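Local atomic coordinates of TRAP dicarboxylate transporter, DctP subunit (Ochrobactrum anthropi, PDB entry 4P47), a protein that probably captures a small organic acid in the periplasm as the solute-binding subunit of a TRAP-type transporter and hands it over for uptake. Residues Q30-A35 / G61-K66; E49-L54 / E261-E266; G150-T155 / R234-P239; I172-S177 / A189-L194. All blocks are in the same frame, centred on the assembly; numbering follows the deposited sequence.

Interaction 1: Q30-A35 / G61-K66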
loop_
_atom_site.group_PDB
_atom_site.type_symbol
_atom_site.label_atom_id
_atom_site.label_comp_id
_atom_site.label_asym_id
_atom_site.label_seq_id
_atom_site.Cartn_x
_atom_site.Cartn_y
_atom_site.Cartn_z
ATOM N N GLN A 30 15.435 -1.279 26.380
ATOM C CA GLN A 30 14.646 -0.319 25.596
ATOM C C GLN A 30 13.212 -0.814 25.492
ATOM O O GLN A 30 12.942 -2.018 25.517
ATOM C CB GLN A 30 15.214 -0.143 24.190
ATOM C CG GLN A 30 16.679 0.296 24.127
ATOM C CD GLN A 30 16.918 1.752 24.533
ATOM O OE1 GLN A 30 15.985 2.540 24.703
ATOM N NE2 GLN A 30 18.182 2.110 24.678
ATOM N N THR A 31 12.281 0.117 25.377
ATOM C CA THR A 31 10.902 -0.256 25.133
ATOM C C THR A 31 10.438 0.469 23.894
ATOM O O THR A 31 10.618 1.674 23.756
ATOM C CB THR A 31 9.980 0.085 26.318
ATOM O OG1 THR A 31 10.419 -0.629 27.478
ATOM C CG2 THR A 31 8.539 -0.315 26.016
ATOM N N ILE A 32 9.856 -0.294 22.985
ATOM C CA ILE A 32 9.374 0.243 21.743
ATOM C C ILE A 32 7.884 -0.014 21.613
ATOM O O ILE A 32 7.460 -1.170 21.582
ATOM C CB ILE A 32 10.072 -0.432 20.562
ATOM C CG1 ILE A 32 11.561 -0.102 20.558
ATOM C CG2 ILE A 32 9.410 -0.002 19.257
ATOM C CD1 ILE A 32 12.350 -0.803 19.433
ATOM N N LYS A 33 7.093 1.051 21.550
ATOM C CA LYS A 33 5.670 0.941 21.254
ATOM C C LYS A 33 5.499 0.998 19.739
ATOM O O LYS A 33 5.986 1.922 19.103
ATOM C CB LYS A 33 4.896 2.075 21.932
ATOM C CG LYS A 33 5.053 2.100 23.446
ATOM C CD LYS A 33 4.285 3.250 24.110
ATOM C CE LYS A 33 4.472 3.265 25.629
ATOM N NZ LYS A 33 3.644 4.303 26.313
ATOM N N PHE A 34 4.811 0.009 19.174
ATOM C CA PHE A 34 4.679 -0.148 17.724
ATOM C C PHE A 34 3.193 -0.196 17.404
ATOM O O PHE A 34 2.514 -1.189 17.701
ATOM C CB PHE A 34 5.397 -1.451 17.330
ATOM C CG PHE A 34 5.551 -1.711 15.846
ATOM C CD1 PHE A 34 5.078 -0.855 14.884
ATOM C CD2 PHE A 34 6.219 -2.836 15.447
ATOM C CE1 PHE A 34 5.247 -1.150 13.503
ATOM C CE2 PHE A 34 6.401 -3.133 14.114
ATOM C CZ PHE A 34 5.916 -2.282 13.134
ATOM N N ALA A 35 2.699 0.891 16.822
ATOM C CA ALA A 35 1.271 1.067 16.581
ATOM C C ALA A 35 0.906 0.805 15.121
ATOM O O ALA A 35 1.690 1.064 14.212
ATOM C CB ALA A 35 0.886 2.472 16.935
ATOM N N GLY A 61 16.225 -10.183 24.974
ATOM C CA GLY A 61 15.186 -9.672 25.852
ATOM C C GLY A 61 15.385 -8.236 26.323
ATOM O O GLY A 61 14.536 -7.728 27.044
ATOM N N GLN A 62 16.466 -7.590 25.922
ATOM C CA GLN A 62 16.739 -6.214 26.359
ATOM C C GLN A 62 15.800 -5.209 25.695
ATOM O O GLN A 62 15.360 -4.233 26.340
ATOM C CB GLN A 62 18.175 -5.840 26.060
ATOM C CG GLN A 62 19.178 -6.549 26.953
ATOM C CD GLN A 62 19.049 -6.128 28.389
ATOM O OE1 GLN A 62 18.449 -6.823 29.204
ATOM N NE2 GLN A 62 19.606 -4.969 28.706
ATOM N N ILE A 63 15.487 -5.451 24.421
ATOM C CA ILE A 63 14.575 -4.576 23.689
ATOM C C ILE A 63 13.250 -5.301 23.592
ATOM O O ILE A 63 13.183 -6.419 23.060
ATOM C CB ILE A 63 15.107 -4.216 22.279
ATOM C CG1 ILE A 63 16.503 -3.609 22.359
ATOM C CG2 ILE A 63 14.136 -3.250 21.578
ATOM C CD1 ILE A 63 17.112 -3.381 21.014
ATOM N N ASN A 64 12.209 -4.673 24.126
ATOM C CA ASN A 64 10.866 -5.224 24.086
ATOM C C ASN A 64 9.973 -4.383 23.206
ATOM O O ASN A 64 9.840 -3.187 23.432
ATOM C CB ASN A 64 10.278 -5.277 25.501
ATOM C CG ASN A 64 8.804 -5.634 25.523
ATOM O OD1 ASN A 64 8.413 -6.742 25.154
ATOM N ND2 ASN A 64 7.980 -4.703 25.989
ATOM N N VAL A 65 9.346 -5.025 22.232
ATOM C CA VAL A 65 8.428 -4.347 21.320
ATOM C C VAL A 65 7.013 -4.672 21.751
ATOM O O VAL A 65 6.623 -5.833 21.777
ATOM C CB VAL A 65 8.666 -4.800 19.881
ATOM C CG1 VAL A 65 7.732 -4.076 18.926
ATOM C CG2 VAL A 65 10.116 -4.578 19.497
ATOM N N LYS A 66 6.281 -3.643 22.145
ATOM C CA LYS A 66 4.891 -3.758 22.568
ATOM C C LYS A 66 3.972 -3.271 21.450
ATOM O O LYS A 66 4.082 -2.124 20.997
ATOM C CB LYS A 66 4.696 -2.920 23.828
ATOM C CG LYS A 66 3.328 -2.963 24.419
ATOM C CD LYS A 66 3.336 -2.234 25.747
ATOM C CE LYS A 66 1.983 -2.209 26.404
ATOM N NZ LYS A 66 2.135 -1.497 27.717
#
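Gln-30 opens the pairing of two parallel strands through both its N and its O: the N donates to Gln-62 O over 3.0 Å, and the O accepts from Asn-64 N. Ile-32 repeats the pattern two residues on, with N bonded to Asn-64 O and O to Lys-66 N, the latter at 2.8 Å. A fifth bond runs from Phe-34 N to Lys-66 O. The carbonyls of Gln-30 and Ile-32 also receive CA-H contacts, from Ile-63 and Val-65; the second of these is the shorter, with Val-65 CA 3.3 Å from Ile-32 O. Lys-33 bonds to the other neighbour, its N reaching Glu-89 OE1 while its backbone pairs with Met-90, which makes 30-35 an inner strand. Bent at chi2 (-72°), the Gln-30 chain leads its amide away from strand 63-68, and NE2 bonds to Glu-256 OE2. On the face that Gln-30 shares, Ile-32 CD1 touches Ile-63 CG2 at 3.7 Å, and Val-65 CG1 lies at the edge of the Phe-34 ring, 3.9 Å from Phe-34 CB. The other face carries Thr-31, Asn-64 and the two lysines. This is the beta-alpha-beta unit of strand 30-35, helix 43-58 and strand 63-68. Its chemistry is divided: main-chain bonds set the register, and hydrocarbon groups on one face meet the covering helix, whereas polar and charged groups occupy the more exposed face.

Interaction 2: E49-L54 / E261-E266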
loop_
_atom_site.group_PDB
_atom_site.type_symbol
_atom_site.label_atom_id
_atom_site.label_comp_id
_atom_site.label_asym_id
_atom_site.label_seq_id
_atom_site.Cartn_x
_atom_site.Cartn_y
_atom_site.Cartn_z
ATOM N N GLU A 49 4.251 -8.969 14.688
ATOM C CA GLU A 49 4.561 -10.009 15.669
ATOM C C GLU A 49 5.893 -10.673 15.367
ATOM O O GLU A 49 6.683 -10.935 16.274
ATOM C CB GLU A 49 3.438 -11.063 15.695
ATOM C CG GLU A 49 2.156 -10.517 16.286
ATOM C CD GLU A 49 0.934 -11.371 16.003
ATOM O OE1 GLU A 49 0.984 -12.233 15.106
ATOM O OE2 GLU A 49 -0.085 -11.160 16.692
ATOM N N LYS A 50 6.166 -10.927 14.090
ATOM C CA LYS A 50 7.456 -11.463 13.690
ATOM C C LYS A 50 8.578 -10.490 14.045
ATOM O O LYS A 50 9.616 -10.890 14.599
ATOM C CB LYS A 50 7.481 -11.803 12.196
ATOM C CG LYS A 50 8.814 -12.330 11.664
ATOM C CD LYS A 50 9.271 -13.625 12.291
ATOM C CE LYS A 50 8.309 -14.728 12.031
ATOM N NZ LYS A 50 8.930 -16.007 12.499
ATOM N N PHE A 51 8.387 -9.215 13.708
ATOM C CA PHE A 51 9.342 -8.165 14.063
ATOM C C PHE A 51 9.637 -8.181 15.567
ATOM O O PHE A 51 10.794 -8.186 15.997
ATOM C CB PHE A 51 8.811 -6.802 13.609
ATOM C CG PHE A 51 9.654 -5.651 14.075
ATOM C CD1 PHE A 51 10.833 -5.300 13.400
ATOM C CD2 PHE A 51 9.318 -4.928 15.203
ATOM C CE1 PHE A 51 11.617 -4.255 13.835
ATOM C CE2 PHE A 51 10.107 -3.882 15.628
ATOM C CZ PHE A 51 11.262 -3.546 14.931
ATOM N N ALA A 52 8.581 -8.170 16.374
ATOM C CA ALA A 52 8.741 -8.134 17.834
ATOM C C ALA A 52 9.537 -9.341 18.333
ATOM O O ALA A 52 10.394 -9.214 19.201
ATOM C CB ALA A 52 7.372 -8.081 18.512
ATOM N N GLU A 53 9.249 -10.511 17.791
ATOM C CA GLU A 53 9.925 -11.723 18.229
ATOM C C GLU A 53 11.391 -11.719 17.845
ATOM O O GLU A 53 12.256 -12.123 18.628
ATOM C CB GLU A 53 9.231 -12.949 17.654
ATOM C CG GLU A 53 9.921 -14.266 17.985
ATOM C CD GLU A 53 10.061 -14.560 19.494
ATOM O OE1 GLU A 53 9.235 -14.075 20.307
ATOM O OE2 GLU A 53 11.006 -15.301 19.887
ATOM N N LEU A 54 11.683 -11.245 16.640
ATOM C CA LEU A 54 13.068 -11.147 16.195
ATOM C C LEU A 54 13.852 -10.157 17.039
ATOM O O LEU A 54 15.001 -10.393 17.387
ATOM C CB LEU A 54 13.124 -10.756 14.716
ATOM C CG LEU A 54 12.593 -11.824 13.763
ATOM C CD1 LEU A 54 12.564 -11.250 12.341
ATOM C CD2 LEU A 54 13.440 -13.080 13.842
ATOM N N GLU A 261 17.016 -2.881 12.538
ATOM C CA GLU A 261 17.107 -2.942 11.074
ATOM C C GLU A 261 17.044 -4.380 10.586
ATOM O O GLU A 261 16.296 -4.705 9.679
ATOM C CB GLU A 261 18.409 -2.288 10.589
ATOM C CG GLU A 261 18.402 -0.788 10.802
ATOM C CD GLU A 261 19.761 -0.149 10.662
ATOM O OE1 GLU A 261 20.769 -0.804 10.985
ATOM O OE2 GLU A 261 19.816 1.025 10.260
ATOM N N GLN A 262 17.817 -5.268 11.207
ATOM C CA GLN A 262 17.802 -6.670 10.798
ATOM C C GLN A 262 16.392 -7.239 10.911
ATOM O O GLN A 262 15.905 -7.946 10.022
ATOM C CB GLN A 262 18.759 -7.507 11.662
ATOM C CG GLN A 262 20.219 -7.192 11.421
ATOM C CD GLN A 262 21.112 -7.739 12.506
ATOM O OE1 GLN A 262 20.701 -8.578 13.303
ATOM N NE2 GLN A 262 22.348 -7.269 12.533
ATOM N N ALA A 263 15.740 -6.950 12.034
ATOM C CA ALA A 263 14.402 -7.463 12.272
ATOM C C ALA A 263 13.396 -6.879 11.279
ATOM O O ALA A 263 12.498 -7.586 10.817
ATOM C CB ALA A 263 13.988 -7.178 13.711
ATOM N N ALA A 264 13.537 -5.599 10.949
ATOM C CA ALA A 264 12.599 -4.986 10.012
ATOM C C ALA A 264 12.675 -5.623 8.632
ATOM O O ALA A 264 11.637 -5.858 7.992
ATOM C CB ALA A 264 12.862 -3.508 9.903
ATOM N N VAL A 265 13.875 -5.912 8.147
ATOM C CA VAL A 265 14.001 -6.465 6.793
ATOM C C VAL A 265 13.695 -7.958 6.765
ATOM O O VAL A 265 13.139 -8.449 5.787
ATOM C CB VAL A 265 15.378 -6.156 6.122
ATOM C CG1 VAL A 265 15.559 -4.667 5.981
ATOM C CG2 VAL A 265 16.536 -6.781 6.870
ATOM N N GLU A 266 14.036 -8.703 7.828
ATOM C CA GLU A 266 13.667 -10.089 7.905
ATOM C C GLU A 266 12.133 -10.201 8.018
ATOM O O GLU A 266 11.505 -11.010 7.329
ATOM C CB GLU A 266 14.388 -10.800 9.066
ATOM C CG GLU A 266 14.082 -12.294 9.123
ATOM C CD GLU A 266 14.800 -13.044 10.227
ATOM O OE1 GLU A 266 15.653 -12.461 10.917
ATOM O OE2 GLU A 266 14.447 -14.227 10.413
#
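Leu-54 and Phe-51 meet Ala-263 from one helix to another, the two short segments running roughly antiparallel, at 148°, with their axes 8.7 Å apart. Leu-54 can be followed outward. Leu-54 CB rests on Ala-263 CB at 3.8 Å; beyond the branch, CD1 lies against the aliphatic stem of Glu-266 and comes within 3.6 Å of Glu-266 CD, and CD2 is 3.7 Å from Glu-266 OE1. The extended glutamate thus runs obliquely across the leucine tip, covering it on the solvent side. Phe-51 works on the inner side. With CG anti to the backbone N (chi1 173°), the ring swings to the opposing helix edge-on: Phe-51 CD1 touches Ala-263 CB at 3.7 Å, and Ala-264 N lies in the plane of the ring, 3.7 Å from Phe-51 CD1. A serine in its place would probably leave a gap beside Ala-263 and Ala-264 and deprive Phe-34 of its aromatic neighbour. No hydrogen bond joins the segments, so the fit is one of small alanines against bulky side chains. Phe-51 also packs on Ile-260, Ala-267 and Val-65, so the ring joins helix 254-288 to the face of strands 30-35 and 63-68 that helix 43-58 also covers.

Interaction 3: G150-T155 / R234-P239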
loop_
_atom_site.group_PDB
_atom_site.type_symbol
_atom_site.label_atom_id
_atom_site.label_comp_id
_atom_site.label_asym_id
_atom_site.label_seq_id
_atom_site.Cartn_x
_atom_site.Cartn_y
_atom_site.Cartn_z
ATOM N N GLY A 150 -1.178 -3.970 -0.297
ATOM C CA GLY A 150 -1.598 -4.703 -1.475
ATOM C C GLY A 150 -2.039 -3.835 -2.634
ATOM O O GLY A 150 -2.040 -2.608 -2.559
ATOM N N PHE A 151 -2.441 -4.493 -3.707
ATOM C CA PHE A 151 -3.027 -3.798 -4.841
ATOM C C PHE A 151 -4.434 -3.297 -4.542
ATOM O O PHE A 151 -5.208 -3.899 -3.797
ATOM C CB PHE A 151 -3.063 -4.724 -6.076
ATOM C CG PHE A 151 -1.706 -4.981 -6.655
ATOM C CD1 PHE A 151 -1.070 -4.018 -7.419
ATOM C CD2 PHE A 151 -1.043 -6.162 -6.384
ATOM C CE1 PHE A 151 0.202 -4.255 -7.906
ATOM C CE2 PHE A 151 0.211 -6.395 -6.876
ATOM C CZ PHE A 151 0.835 -5.438 -7.621
ATOM N N ARG A 152 -4.757 -2.176 -5.170
ATOM C CA ARG A 152 -6.120 -1.677 -5.215
ATOM C C ARG A 152 -6.770 -2.097 -6.515
ATOM O O ARG A 152 -6.219 -1.852 -7.593
ATOM C CB ARG A 152 -6.136 -0.154 -5.072
ATOM C CG ARG A 152 -5.369 0.326 -3.854
ATOM C CD ARG A 152 -5.533 1.795 -3.612
ATOM N NE ARG A 152 -6.888 2.148 -3.193
ATOM C CZ ARG A 152 -7.350 2.094 -1.956
ATOM N NH1 ARG A 152 -6.588 1.690 -0.962
ATOM N NH2 ARG A 152 -8.590 2.469 -1.726
ATOM N N ASN A 153 -7.920 -2.753 -6.393
ATOM C CA ASN A 153 -8.716 -3.260 -7.503
ATOM C C ASN A 153 -10.112 -2.627 -7.504
ATOM O O ASN A 153 -10.404 -1.737 -6.694
ATOM C CB ASN A 153 -8.753 -4.788 -7.413
ATOM C CG ASN A 153 -7.376 -5.408 -7.620
ATOM O OD1 ASN A 153 -6.624 -5.017 -8.528
ATOM N ND2 ASN A 153 -7.033 -6.373 -6.789
ATOM N N LEU A 154 -10.977 -3.059 -8.409
ATOM C CA LEU A 154 -12.228 -2.353 -8.682
ATOM C C LEU A 154 -13.411 -3.308 -8.717
ATOM O O LEU A 154 -13.423 -4.240 -9.514
ATOM C CB LEU A 154 -12.105 -1.673 -10.049
ATOM C CG LEU A 154 -13.327 -0.909 -10.536
ATOM C CD1 LEU A 154 -13.652 0.274 -9.650
ATOM C CD2 LEU A 154 -13.114 -0.446 -11.962
ATOM N N THR A 155 -14.415 -3.048 -7.882
ATOM C CA THR A 155 -15.668 -3.782 -7.982
ATOM C C THR A 155 -16.760 -2.872 -8.490
ATOM O O THR A 155 -16.692 -1.666 -8.351
ATOM C CB THR A 155 -16.119 -4.398 -6.628
ATOM O OG1 THR A 155 -16.469 -3.367 -5.679
ATOM C CG2 THR A 155 -15.060 -5.294 -6.020
ATOM N N ARG A 234 -5.472 -3.478 -10.585
ATOM C CA ARG A 234 -4.192 -3.108 -10.001
ATOM C C ARG A 234 -3.854 -1.644 -10.332
ATOM O O ARG A 234 -2.715 -1.286 -10.638
ATOM C CB ARG A 234 -3.081 -4.080 -10.425
ATOM C CG ARG A 234 -3.338 -5.503 -9.971
ATOM C CD ARG A 234 -2.118 -6.388 -10.121
ATOM N NE ARG A 234 -2.416 -7.753 -9.695
ATOM C CZ ARG A 234 -2.844 -8.716 -10.499
ATOM N NH1 ARG A 234 -3.013 -8.497 -11.792
ATOM N NH2 ARG A 234 -3.096 -9.918 -10.005
ATOM N N HIS A 235 -4.849 -0.779 -10.242
ATOM C CA HIS A 235 -4.681 0.595 -10.689
ATOM C C HIS A 235 -3.732 1.370 -9.797
ATOM O O HIS A 235 -3.159 2.356 -10.248
ATOM C CB HIS A 235 -6.025 1.327 -10.848
ATOM C CG HIS A 235 -6.877 1.301 -9.622
ATOM N ND1 HIS A 235 -7.803 0.311 -9.405
ATOM C CD2 HIS A 235 -6.932 2.121 -8.547
ATOM C CE1 HIS A 235 -8.398 0.520 -8.244
ATOM N NE2 HIS A 235 -7.893 1.609 -7.700
ATOM N N GLN A 236 -3.623 0.966 -8.535
ATOM C CA GLN A 236 -2.594 1.472 -7.646
ATOM C C GLN A 236 -2.106 0.308 -6.796
ATOM O O GLN A 236 -2.750 -0.731 -6.719
ATOM C CB GLN A 236 -3.154 2.545 -6.727
ATOM C CG GLN A 236 -3.504 3.834 -7.434
ATOM C CD GLN A 236 -4.340 4.696 -6.544
ATOM O OE1 GLN A 236 -5.507 4.371 -6.240
ATOM N NE2 GLN A 236 -3.768 5.781 -6.074
ATOM N N TYR A 237 -0.945 0.497 -6.183
ATOM C CA TYR A 237 -0.359 -0.463 -5.261
ATOM C C TYR A 237 -0.046 0.294 -3.998
ATOM O O TYR A 237 0.559 1.354 -4.070
ATOM C CB TYR A 237 0.924 -1.052 -5.817
ATOM C CG TYR A 237 1.592 -2.018 -4.846
ATOM C CD1 TYR A 237 1.119 -3.312 -4.678
ATOM C CD2 TYR A 237 2.702 -1.634 -4.106
ATOM C CE1 TYR A 237 1.732 -4.194 -3.786
ATOM C CE2 TYR A 237 3.325 -2.516 -3.237
ATOM C CZ TYR A 237 2.837 -3.781 -3.088
ATOM O OH TYR A 237 3.480 -4.645 -2.219
ATOM N N ASN A 238 -0.440 -0.255 -2.849
ATOM C CA ASN A 238 -0.175 0.340 -1.544
ATOM C C ASN A 238 0.958 -0.406 -0.813
ATOM O O ASN A 238 0.718 -1.442 -0.184
ATOM C CB ASN A 238 -1.430 0.312 -0.627
ATOM C CG ASN A 238 -2.596 1.207 -1.089
ATOM O OD1 ASN A 238 -3.761 0.917 -0.790
ATOM N ND2 ASN A 238 -2.286 2.297 -1.742
ATOM N N PRO A 239 2.191 0.124 -0.878
ATOM C CA PRO A 239 3.239 -0.363 0.008
ATOM C C PRO A 239 3.059 0.281 1.354
ATOM O O PRO A 239 2.534 1.401 1.419
ATOM C CB PRO A 239 4.523 0.150 -0.651
ATOM C CG PRO A 239 4.127 1.354 -1.398
ATOM C CD PRO A 239 2.650 1.249 -1.703
#
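Phe-151 and Tyr-237 face each other as a non-hydrogen-bonded pair in two long antiparallel strands, 141-156 and 229-245; strands of this kind link the two lobes in TRAP solute-binding proteins. Backbone bonds flank them. Gly-150 and Asn-238 bond in both directions, with Asn-238 N 2.9 Å from Gly-150 O, and Arg-152 N donates to Gln-236 O. The Gly-150 backbone angles would jam a side chain against the preceding carbonyl. Both faces of the Phe-151 ring are used. Tyr-237 brings its edge to one face, centroids 4.7 Å apart and planes at 60°, while Arg-234 CD makes a CH-pi contact over the opposite face, 3.6 Å from the Phe-151 centroid, less certain because it rests on one of two modelled conformers. A leucine at Phe-151 would probably deprive both the Tyr-237 edge and the Arg-234 methylene of their flat surface. Polar side chains supply the rest. Asn-153 OD1 accepts from Arg-234 N at 2.8 Å. The Arg-152 chain bends at chi3 (69°), its NE forming a salt bridge with Glu-212, to which His-235 NE2 also hydrogen-bonds, while His-235 ND1 bonds to Thr-233 OG1. Arg-152 NH1 donates in plane to Asn-238 OD1 over 2.9 Å.

Interaction 4: I172-S177 / A189-L194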
loop_
_atom_site.group_PDB
_atom_site.type_symbol
_atom_site.label_atom_id
_atom_site.label_comp_id
_atom_site.label_asym_id
_atom_site.label_seq_id
_atom_site.Cartn_x
_atom_site.Cartn_y
_atom_site.Cartn_z
ATOM N N ILE A 172 -18.039 5.437 -8.798
ATOM C CA ILE A 172 -17.122 4.603 -8.029
ATOM C C ILE A 172 -16.667 5.344 -6.780
ATOM O O ILE A 172 -16.129 6.443 -6.874
ATOM C CB ILE A 172 -15.874 4.231 -8.863
ATOM C CG1 ILE A 172 -16.277 3.525 -10.170
ATOM C CG2 ILE A 172 -14.912 3.361 -8.029
ATOM C CD1 ILE A 172 -17.057 2.210 -10.007
ATOM N N ARG A 173 -16.900 4.767 -5.604
ATOM C CA ARG A 173 -16.370 5.336 -4.365
ATOM C C ARG A 173 -14.855 5.172 -4.392
ATOM O O ARG A 173 -14.331 4.051 -4.506
ATOM C CB ARG A 173 -16.951 4.629 -3.141
ATOM C CG ARG A 173 -16.604 5.286 -1.818
ATOM C CD ARG A 173 -15.256 4.872 -1.250
ATOM N NE ARG A 173 -15.158 5.280 0.147
ATOM C CZ ARG A 173 -14.169 4.949 0.968
ATOM N NH1 ARG A 173 -13.178 4.172 0.538
ATOM N NH2 ARG A 173 -14.180 5.389 2.222
ATOM N N THR A 174 -14.144 6.296 -4.329
ATOM C CA THR A 174 -12.685 6.306 -4.358
ATOM C C THR A 174 -12.124 7.060 -3.168
ATOM O O THR A 174 -12.780 7.932 -2.600
ATOM C CB THR A 174 -12.127 6.992 -5.651
ATOM O OG1 THR A 174 -12.338 8.413 -5.610
ATOM C CG2 THR A 174 -12.785 6.443 -6.900
ATOM N N LEU A 175 -10.874 6.790 -2.838
ATOM C CA LEU A 175 -10.131 7.717 -1.990
ATOM C C LEU A 175 -10.120 9.104 -2.661
ATOM O O LEU A 175 -10.224 9.246 -3.889
ATOM C CB LEU A 175 -8.708 7.214 -1.701
ATOM C CG LEU A 175 -8.647 5.871 -0.973
ATOM C CD1 LEU A 175 -7.205 5.526 -0.671
ATOM C CD2 LEU A 175 -9.481 5.919 0.287
ATOM N N GLN A 176 -10.029 10.125 -1.817
ATOM C CA GLN A 176 -10.335 11.470 -2.265
ATOM C C GLN A 176 -9.121 12.386 -2.289
ATOM O O GLN A 176 -9.262 13.593 -2.481
ATOM C CB GLN A 176 -11.453 12.073 -1.405
ATOM C CG GLN A 176 -12.803 11.392 -1.611
ATOM C CD GLN A 176 -13.356 11.584 -3.002
ATOM O OE1 GLN A 176 -13.606 10.610 -3.757
ATOM N NE2 GLN A 176 -13.549 12.826 -3.365
ATOM N N SER A 177 -7.919 11.837 -2.158
ATOM C CA SER A 177 -6.718 12.640 -2.383
ATOM C C SER A 177 -6.563 12.909 -3.889
ATOM O O SER A 177 -7.289 12.352 -4.711
ATOM C CB SER A 177 -5.490 11.929 -1.825
ATOM O OG SER A 177 -5.230 10.746 -2.549
ATOM N N ALA A 189 -14.970 7.846 -14.946
ATOM C CA ALA A 189 -15.836 7.541 -13.815
ATOM C C ALA A 189 -16.089 8.799 -13.018
ATOM O O ALA A 189 -15.393 9.800 -13.177
ATOM C CB ALA A 189 -15.204 6.476 -12.909
ATOM N N ASN A 190 -17.079 8.722 -12.140
ATOM C CA ASN A 190 -17.283 9.689 -11.073
ATOM C C ASN A 190 -16.564 9.159 -9.844
ATOM O O ASN A 190 -16.797 8.004 -9.456
ATOM C CB ASN A 190 -18.763 9.846 -10.758
ATOM C CG ASN A 190 -19.487 10.745 -11.737
ATOM O OD1 ASN A 190 -18.895 11.302 -12.650
ATOM N ND2 ASN A 190 -20.783 10.921 -11.517
ATOM N N ALA A 191 -15.684 9.968 -9.262
ATOM C CA ALA A 191 -14.865 9.584 -8.114
ATOM C C ALA A 191 -15.566 10.064 -6.849
ATOM O O ALA A 191 -15.307 11.167 -6.347
ATOM C CB ALA A 191 -13.482 10.191 -8.236
ATOM N N VAL A 192 -16.442 9.216 -6.324
ATOM C CA VAL A 192 -17.418 9.599 -5.325
ATOM C C VAL A 192 -16.852 9.563 -3.907
ATOM O O VAL A 192 -16.243 8.563 -3.508
ATOM C CB VAL A 192 -18.629 8.654 -5.403
ATOM C CG1 VAL A 192 -19.654 9.001 -4.341
ATOM C CG2 VAL A 192 -19.244 8.711 -6.788
ATOM N N PRO A 193 -17.032 10.639 -3.129
ATOM C CA PRO A 193 -16.637 10.671 -1.721
ATOM C C PRO A 193 -17.689 10.028 -0.824
ATOM O O PRO A 193 -18.867 10.375 -0.938
ATOM C CB PRO A 193 -16.537 12.178 -1.427
ATOM C CG PRO A 193 -17.585 12.761 -2.311
ATOM C CD PRO A 193 -17.539 11.943 -3.585
ATOM N N LEU A 194 -17.294 9.092 0.026
ATOM C CA LEU A 194 -18.206 8.517 0.989
ATOM C C LEU A 194 -17.440 7.909 2.144
ATOM O O LEU A 194 -16.486 7.182 1.909
ATOM C CB LEU A 194 -19.053 7.429 0.329
ATOM C CG LEU A 194 -20.215 6.912 1.173
ATOM C CD1 LEU A 194 -21.291 7.977 1.267
ATOM C CD2 LEU A 194 -20.761 5.643 0.580
HETATM O O HOH W 1 -14.511 8.360 -0.375
#
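Arg-173 reaches to the far end of 189-194 and takes Leu-194 O side-on with two nitrogens: NE and NH2 each lie 2.9 Å from Leu-194 O, which sits at the edge of the guanidinium and close to its plane. The side chain gets there by starting anti to the backbone N (chi1 -172°) and then bending at chi2 (-84°), so that CG passes Leu-194 CB and the two side chains cross at about a right angle. The pair of hydrogen bonds to one oxygen fixes the rotation of the guanidinium, and the arginine's charge would probably polarise that carbonyl. Behind this grip the strands pair in parallel. Ile-172 N donates to Asn-190 O, Val-192 N to Ile-172 O at 2.8 Å, and Thr-174 N to Val-192 O at 3.2 Å. A water extends the connection, donating to Thr-174 O and accepting from Leu-194 N. Thr-174 turns its OG1 to Ala-191 CB, 3.4 Å away, while OG1 itself donates to the next carbonyl, Leu-175 O. Ile-172 makes a looser apolar contact, CG1 to Ala-189 CB at 4.2 Å. Further on, the chain of Gln-176 is bent against Pro-193, with Gln-176 CG 3.8 Å from Pro-193 CB. The pair forms the two strands of a beta-alpha-beta unit, 171-173 and 190-192, connected through helix 178-186, whose Phe-184 packs on Thr-174 and Ala-191. Strand 210-213 flanks 171-173 on its other edge, and helix 196-205 covers Arg-173 and Leu-194 through Leu-199.

In the fold
From the N terminus, strand 30-35 is followed by helix 43-58, and interaction 1 closes this first loop when strand 63-68 returns beside it. Interaction 2 starts inside that loop, at 49-54, and closes only at 261-266, so the two cross; they also touch, Phe-34 against Phe-51, binding sheet and helices at one end of the molecule. Interactions 3 and 4 are nested within the long loop of interaction 2. Interaction 3 joins the strands near the centre of the chain, and inside it interaction 4 closes a short crossover on the side opposite interaction 1. Interactions 3 and 4 touch through Leu-154 and Ile-172, tying the long strands to the distal parallel strands.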